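Long-range contact in regulator of chromosome condensation (Saccharomyces cerevisiae, PDB 3OF7), which promotes the exchange of GDP for GTP on the small GTPases GSP1 and GSP2, binds chromatin and controls RNA metabolism and nuclear export: residues 96-100 with 172-176. Residues are numbered along the deposited sequence; the frame is centred on the assembly and turned at random.
Sequences VGALG and WGTFR
The indole of W172 meets the turn carbonyls of G97 and A98 where two consecutive RCC1 repeats of this seven-bladed beta-propeller come together, a worked example of how neighbouring blades are joined by loop-to-strand packing; W172 and V96 bury the most surface here. The loop 96-100, after strand 88-92 of the second repeat, contains a type I turn from G97 to G100, closed by the bond from G100 N to G97 O; it lies against strand 169-177 of the third. With chi1 at 59°, W172 CG is tucked between N and C of its own backbone, and this brings the pyrrole side of the ring to the turn. G97 O meets the ring edge in its plane, 3.3 Å from W172 CD1, while NE1 gives A98 O a weak, strongly bent hydrogen bond of 2.8 Å (116° at the hydrogen). S160 OG, from the strand paired with 169-177, is a second donor to A98 O. A leucine in place of W172 would probably cost A98 O the indole N-H and open a gap beside the turn. Glycines permit the close approach: a side chain on G100 would collide with the indole NE1, and one on G173 would sit tight against A98 CA; the backbone angles of G173 separately call for glycine. Farther along, the methyl CG2 of T174 lies against V96 CB and CG2, 3.7 Å from each, with I181 touching both residues; T174 OG1 is hydrogen-bonded to K190 O. The extended chain of R176 brings NH2 to 3.6 Å from V96 CG1. Between these two groupings, G173 CA directs a C-H at V96 O, 3.3 Å away.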
ATOM      1  N   VAL A  96      11.308  14.118  -7.836  1.00 20.20           N
ATOM      2  CA  VAL A  96      12.540  13.413  -7.440  1.00 19.48           C
ATOM      3  C   VAL A  96      12.719  12.054  -8.140  1.00 19.30           C
ATOM      4  O   VAL A  96      13.259  11.106  -7.564  1.00 18.87           O
ATOM      5  CB  VAL A  96      12.687  13.302  -5.897  1.00 19.59           C
ATOM      6  CG1 VAL A  96      13.024  14.675  -5.291  1.00 19.47           C
ATOM      7  CG2 VAL A  96      11.406  12.715  -5.247  1.00 18.81           C
ATOM      8  N   GLY A  97      12.261  11.980  -9.386  1.00 19.16           N
ATOM      9  CA  GLY A  97      12.517  10.831 -10.256  1.00 19.16           C
ATOM     10  C   GLY A  97      11.622   9.608 -10.116  1.00 18.84           C
ATOM     11  O   GLY A  97      11.841   8.612 -10.802  1.00 19.30           O
ATOM     12  N   ALA A  98      10.601   9.670  -9.265  1.00 18.31           N
ATOM     13  CA  ALA A  98       9.804   8.467  -8.946  1.00 18.01           C
ATOM     14  C   ALA A  98       9.112   7.800 -10.146  1.00 17.70           C
ATOM     15  O   ALA A  98       8.850   6.594 -10.115  1.00 17.61           O
ATOM     16  CB  ALA A  98       8.783   8.754  -7.832  1.00 18.13           C
ATOM     17  N   LEU A  99       8.811   8.570 -11.189  1.00 17.51           N
ATOM     18  CA  LEU A  99       8.115   8.003 -12.355  1.00 17.91           C
ATOM     19  C   LEU A  99       9.033   7.165 -13.244  1.00 18.25           C
ATOM     20  O   LEU A  99       8.555   6.375 -14.065  1.00 18.14           O
ATOM     21  CB  LEU A  99       7.407   9.086 -13.179  1.00 17.25           C
ATOM     22  CG  LEU A  99       6.418  10.019 -12.470  1.00 17.76           C
ATOM     23  CD1 LEU A  99       5.668  10.839 -13.512  1.00 17.63           C
ATOM     24  CD2 LEU A  99       5.444   9.239 -11.581  1.00 17.61           C
ATOM     25  N   GLY A 100      10.343   7.351 -13.086  1.00 18.83           N
ATOM     26  CA  GLY A 100      11.342   6.583 -13.838  1.00 19.95           C
ATOM     27  C   GLY A 100      11.323   6.827 -15.335  1.00 20.97           C
ATOM     28  O   GLY A 100      11.695   5.946 -16.121  1.00 21.03           O
ATOM     29  N   TRP A 172      14.211   3.129  -8.329  1.00 16.98           N
ATOM     30  CA  TRP A 172      14.433   4.512  -8.766  1.00 16.53           C
ATOM     31  C   TRP A 172      13.707   5.516  -7.861  1.00 16.69           C
ATOM     32  O   TRP A 172      12.867   5.132  -7.038  1.00 16.05           O
ATOM     33  CB  TRP A 172      14.073   4.716 -10.255  1.00 16.85           C
ATOM     34  CG  TRP A 172      12.642   4.398 -10.678  1.00 16.20           C
ATOM     35  CD1 TRP A 172      11.650   5.306 -10.940  1.00 17.13           C
ATOM     36  CD2 TRP A 172      12.068   3.100 -10.921  1.00 15.49           C
ATOM     37  NE1 TRP A 172      10.492   4.658 -11.318  1.00 15.55           N
ATOM     38  CE2 TRP A 172      10.721   3.305 -11.313  1.00 15.78           C
ATOM     39  CE3 TRP A 172      12.555   1.785 -10.838  1.00 16.93           C
ATOM     40  CZ2 TRP A 172       9.859   2.245 -11.622  1.00 15.18           C
ATOM     41  CZ3 TRP A 172      11.692   0.724 -11.139  1.00 16.73           C
ATOM     42  CH2 TRP A 172      10.356   0.966 -11.527  1.00 16.73           C
ATOM     43  N   GLY A 173      14.056   6.791  -8.002  1.00 16.30           N
ATOM     44  CA  GLY A 173      13.502   7.854  -7.157  1.00 16.15           C
ATOM     45  C   GLY A 173      14.481   8.193  -6.047  1.00 16.58           C
ATOM     46  O   GLY A 173      15.698   8.264  -6.290  1.00 16.04           O
ATOM     47  N   THR A 174      13.965   8.394  -4.834  1.00 15.85           N
ATOM     48  CA  THR A 174      14.806   8.730  -3.679  1.00 16.07           C
ATOM     49  C   THR A 174      14.063   8.457  -2.378  1.00 16.05           C
ATOM     50  O   THR A 174      12.865   8.152  -2.401  1.00 16.31           O
ATOM     51  CB  THR A 174      15.282  10.215  -3.717  1.00 16.15           C
ATOM     52  OG1 THR A 174      16.387  10.392  -2.818  1.00 17.30           O
ATOM     53  CG2 THR A 174      14.154  11.181  -3.313  1.00 15.94           C
ATOM     54  N   PHE A 175      14.770   8.543  -1.254  1.00 15.68           N
ATOM     55  CA  PHE A 175      14.123   8.570   0.054  1.00 16.41           C
ATOM     56  C   PHE A 175      14.269   9.945   0.679  1.00 17.32           C
ATOM     57  O   PHE A 175      15.375  10.505   0.748  1.00 17.31           O
ATOM     58  CB  PHE A 175      14.706   7.519   1.007  1.00 16.09           C
ATOM     59  CG  PHE A 175      14.713   6.128   0.447  1.00 16.20           C
ATOM     60  CD1 PHE A 175      15.891   5.570  -0.043  1.00 16.28           C
ATOM     61  CD2 PHE A 175      13.543   5.378   0.400  1.00 15.56           C
ATOM     62  CE1 PHE A 175      15.904   4.262  -0.575  1.00 15.94           C
ATOM     63  CE2 PHE A 175      13.546   4.074  -0.124  1.00 16.90           C
ATOM     64  CZ  PHE A 175      14.737   3.520  -0.616  1.00 15.31           C
ATOM     65  N   ARG A 176      13.143  10.486   1.133  1.00 18.03           N
ATOM     66  CA  ARG A 176      13.160  11.677   1.956  1.00 19.58           C
ATOM     67  C   ARG A 176      13.221  11.313   3.436  1.00 20.35           C
ATOM     68  O   ARG A 176      13.131  10.148   3.819  1.00 20.27           O
ATOM     69  CB  ARG A 176      11.933  12.551   1.671  1.00 19.41           C
ATOM     70  CG  ARG A 176      11.995  13.298   0.350  1.00 20.63           C
ATOM     71  CD  ARG A 176      10.766  14.184   0.188  1.00 22.83           C
ATOM     72  NE  ARG A 176      10.696  14.774  -1.145  1.00 25.93           N
ATOM     73  CZ  ARG A 176      11.273  15.921  -1.495  0.70 27.60           C
ATOM     74  NH1 ARG A 176      11.969  16.625  -0.609  1.00 28.88           N
ATOM     75  NH2 ARG A 176      11.150  16.361  -2.740  1.00 28.98           N
TER